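Local coordinates for protein V-type ATP synthase alpha chain (Thermoplasma volcanium, PDB 4O1S) that contains an intein splicing domain of the all-beta Hint type, inserted in the A subunit of a V-type ATPase, at residues Val89-Val94 with Val108-Leu113. Residues are numbered along the deposited sequence; the frame is centred on the assembly and turned at random.
Sequences VSVTPV and VMASNL. With SO4 (sulfate ion), chain G.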
ATOM      1  N   VAL A  89       8.907   1.718  -0.417  1.00 26.77           N
ATOM      2  CA  VAL A  89       7.911   0.674  -0.566  1.00 27.33           C
ATOM      3  C   VAL A  89       8.251  -0.115  -1.842  1.00 32.91           C
ATOM      4  O   VAL A  89       8.767   0.443  -2.815  1.00 40.11           O
ATOM      5  CB  VAL A  89       6.495   1.265  -0.589  1.00 24.66           C
ATOM      6  CG1 VAL A  89       6.296   2.124  -1.836  1.00 25.33           C
ATOM      7  CG2 VAL A  89       5.433   0.164  -0.483  1.00 19.31           C
ATOM      8  N   SER A  90       8.035  -1.423  -1.811  1.00 29.85           N
ATOM      9  CA  SER A  90       8.197  -2.243  -3.007  1.00 32.27           C
ATOM     10  C   SER A  90       6.790  -2.622  -3.437  1.00 32.78           C
ATOM     11  O   SER A  90       5.983  -3.127  -2.637  1.00 34.69           O
ATOM     12  CB  SER A  90       9.051  -3.497  -2.745  1.00 29.62           C
ATOM     13  OG  SER A  90      10.372  -3.180  -2.318  1.00 25.83           O
ATOM     14  N   VAL A  91       6.464  -2.335  -4.686  1.00 27.43           N
ATOM     15  CA  VAL A  91       5.120  -2.623  -5.159  1.00 23.54           C
ATOM     16  C   VAL A  91       5.141  -3.232  -6.546  1.00 26.47           C
ATOM     17  O   VAL A  91       6.152  -3.281  -7.249  1.00 28.43           O
ATOM     18  CB  VAL A  91       4.208  -1.374  -5.166  1.00 20.33           C
ATOM     19  CG1 VAL A  91       4.082  -0.782  -3.756  1.00 20.26           C
ATOM     20  CG2 VAL A  91       4.755  -0.336  -6.136  1.00 17.89           C
ATOM     21  N   THR A  92       3.974  -3.705  -6.907  1.00 31.69           N
ATOM     22  CA  THR A  92       3.694  -4.248  -8.204  1.00 36.78           C
ATOM     23  C   THR A  92       3.800  -3.104  -9.230  1.00 37.75           C
ATOM     24  O   THR A  92       3.500  -1.960  -8.905  1.00 36.36           O
ATOM     25  CB  THR A  92       2.261  -4.800  -8.094  1.00 35.48           C
ATOM     26  OG1 THR A  92       2.293  -6.236  -8.071  1.00 32.15           O
ATOM     27  CG2 THR A  92       1.387  -4.273  -9.165  1.00 25.18           C
ATOM     28  N   PRO A  93       4.256  -3.396 -10.464  1.00 34.56           N
ATOM     29  CA  PRO A  93       4.417  -2.350 -11.490  1.00 29.00           C
ATOM     30  C   PRO A  93       3.161  -1.545 -11.787  1.00 32.39           C
ATOM     31  O   PRO A  93       3.312  -0.349 -12.083  1.00 37.14           O
ATOM     32  CB  PRO A  93       4.836  -3.127 -12.730  1.00 13.80           C
ATOM     33  CG  PRO A  93       5.542  -4.290 -12.204  1.00 18.82           C
ATOM     34  CD  PRO A  93       4.864  -4.666 -10.890  1.00 29.29           C
ATOM     35  N   VAL A  94       1.974  -2.165 -11.713  1.00 29.68           N
ATOM     36  CA  VAL A  94       0.715  -1.459 -12.004  1.00 28.52           C
ATOM     37  C   VAL A  94       0.152  -0.658 -10.819  1.00 36.05           C
ATOM     38  O   VAL A  94      -0.776   0.134 -10.996  1.00 41.62           O
ATOM     39  CB  VAL A  94      -0.397  -2.380 -12.592  1.00 26.01           C
ATOM     40  CG1 VAL A  94      -0.012  -2.890 -13.948  1.00 14.39           C
ATOM     41  CG2 VAL A  94      -0.702  -3.540 -11.682  1.00 20.11           C
ATOM     42  N   VAL A 108       0.221   7.912 -10.719  1.00 33.08           N
ATOM     43  CA  VAL A 108       1.159   7.355 -11.673  1.00 33.15           C
ATOM     44  C   VAL A 108       1.500   5.920 -11.292  1.00 30.84           C
ATOM     45  O   VAL A 108       1.607   5.581 -10.111  1.00 34.00           O
ATOM     46  CB  VAL A 108       2.436   8.215 -11.790  1.00 41.58           C
ATOM     47  CG1 VAL A 108       3.160   8.198 -10.495  1.00 56.71           C
ATOM     48  CG2 VAL A 108       3.364   7.667 -12.868  1.00 37.63           C
ATOM     49  N   MET A 109       1.643   5.074 -12.304  1.00 30.23           N
ATOM     50  CA  MET A 109       2.022   3.695 -12.091  1.00 26.90           C
ATOM     51  C   MET A 109       3.469   3.632 -11.715  1.00 23.60           C
ATOM     52  O   MET A 109       4.312   4.380 -12.238  1.00 29.99           O
ATOM     53  CB  MET A 109       1.772   2.858 -13.343  1.00 31.15           C
ATOM     54  CG  MET A 109       0.291   2.672 -13.616  1.00 38.21           C
ATOM     55  SD  MET A 109       0.012   1.319 -14.755  1.00 45.80           S
ATOM     56  CE  MET A 109       0.808   2.027 -16.182  1.00 19.28           C
ATOM     57  N   ALA A 110       3.749   2.726 -10.796  1.00 15.72           N
ATOM     58  CA  ALA A 110       5.106   2.467 -10.380  1.00 20.57           C
ATOM     59  C   ALA A 110       6.030   2.331 -11.615  1.00 28.38           C
ATOM     60  O   ALA A 110       7.148   2.873 -11.672  1.00 37.21           O
ATOM     61  CB  ALA A 110       5.121   1.215  -9.503  1.00 24.85           C
ATOM     62  N   SER A 111       5.531   1.657 -12.637  1.00 31.04           N
ATOM     63  CA  SER A 111       6.312   1.483 -13.850  1.00 29.76           C
ATOM     64  C   SER A 111       6.480   2.768 -14.660  1.00 30.51           C
ATOM     65  O   SER A 111       7.252   2.778 -15.601  1.00 34.11           O
ATOM     66  CB  SER A 111       5.697   0.395 -14.718  1.00 29.06           C
ATOM     67  OG  SER A 111       4.386   0.763 -15.098  1.00 41.87           O
ATOM     68  N   ASN A 112       5.778   3.851 -14.316  1.00 24.96           N
ATOM     69  CA  ASN A 112       5.996   5.115 -15.050  1.00 26.35           C
ATOM     70  C   ASN A 112       6.651   6.187 -14.205  1.00 31.08           C
ATOM     71  O   ASN A 112       7.061   7.242 -14.701  1.00 27.26           O
ATOM     72  CB  ASN A 112       4.707   5.656 -15.652  1.00 29.58           C
ATOM     73  CG  ASN A 112       4.164   4.766 -16.740  1.00 36.32           C
ATOM     74  OD1 ASN A 112       4.924   4.179 -17.516  1.00 46.86           O
ATOM     75  ND2 ASN A 112       2.845   4.637 -16.790  1.00 29.48           N
ATOM     76  N   LEU A 113       6.724   5.911 -12.913  1.00 30.28           N
ATOM     77  CA  LEU A 113       7.488   6.743 -12.015  1.00 30.68           C
ATOM     78  C   LEU A 113       8.929   6.991 -12.521  1.00 33.27           C
ATOM     79  O   LEU A 113       9.590   6.088 -13.066  1.00 46.90           O
ATOM     80  CB  LEU A 113       7.500   6.067 -10.660  1.00 32.85           C
ATOM     81  CG  LEU A 113       7.703   6.984  -9.473  1.00 37.84           C
ATOM     82  CD1 LEU A 113       6.612   8.049  -9.487  1.00 32.48           C
ATOM     83  CD2 LEU A 113       7.677   6.119  -8.201  1.00 37.31           C
TER
HETATM   84  S   SO4 G 205      -0.277   6.121 -15.451  1.00 97.94           S
HETATM   85  O1  SO4 G 205       0.016   7.462 -15.982  1.00 98.48           O
HETATM   86  O2  SO4 G 205      -1.245   6.187 -14.348  1.00103.30           O
HETATM   87  O3  SO4 G 205      -0.892   5.281 -16.488  1.00 99.14           O
HETATM   88  O4  SO4 G 205       0.993   5.553 -14.981  1.00 89.77           O
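Pro93 meets Ser111 where the loop carrying the T-x-x-H signature of intein block B, which starts at Thr92, lies against a turn of the Hint fold. The evidence for a link between two sheets is topological: strand 88-91 is an outer strand of one antiparallel sheet, strand 104-109 of another, and the chain touches itself at and just past the ends of both. The 109-112 turn is type I by its backbone angles, and Met109 O receives the amides of both Asn112 and Leu113.

One backbone bond carries the polar part. Ser111 N donates to Pro93 O at 3.0 Å with an N-H...O angle of 150°. The donor lies in the carbonyl plane on a lone pair, the C=O...N angle being 140°. With chi1 at 61°, Ser111 OG sits between its own N and carbonyl carbon and adds a weak second bond to Pro93 O.

Van der Waals contacts lie on both sides of this bond along the loop. Toward the strand, Val91 CG2 approaches Ala110 CB at 3.7 Å, and Ala110 CB lies 3.6 Å from Thr92 O. Ala110 and Pro93 also rest on Val79 of strand 77-83, the neighbour of strand 88-91. Further along, the Met109 chain runs alongside Val94: CG is 3.8 Å from Val94 O, while SD lies 4.3 Å from Val94 CG1. Val94 N is hydrogen-bonded to a bound EPE, probably from the crystallisation liquor. A sulfate, probably of the same origin, takes the backbone of the other segment: Met109 N donates to its O4 at 2.8 Å.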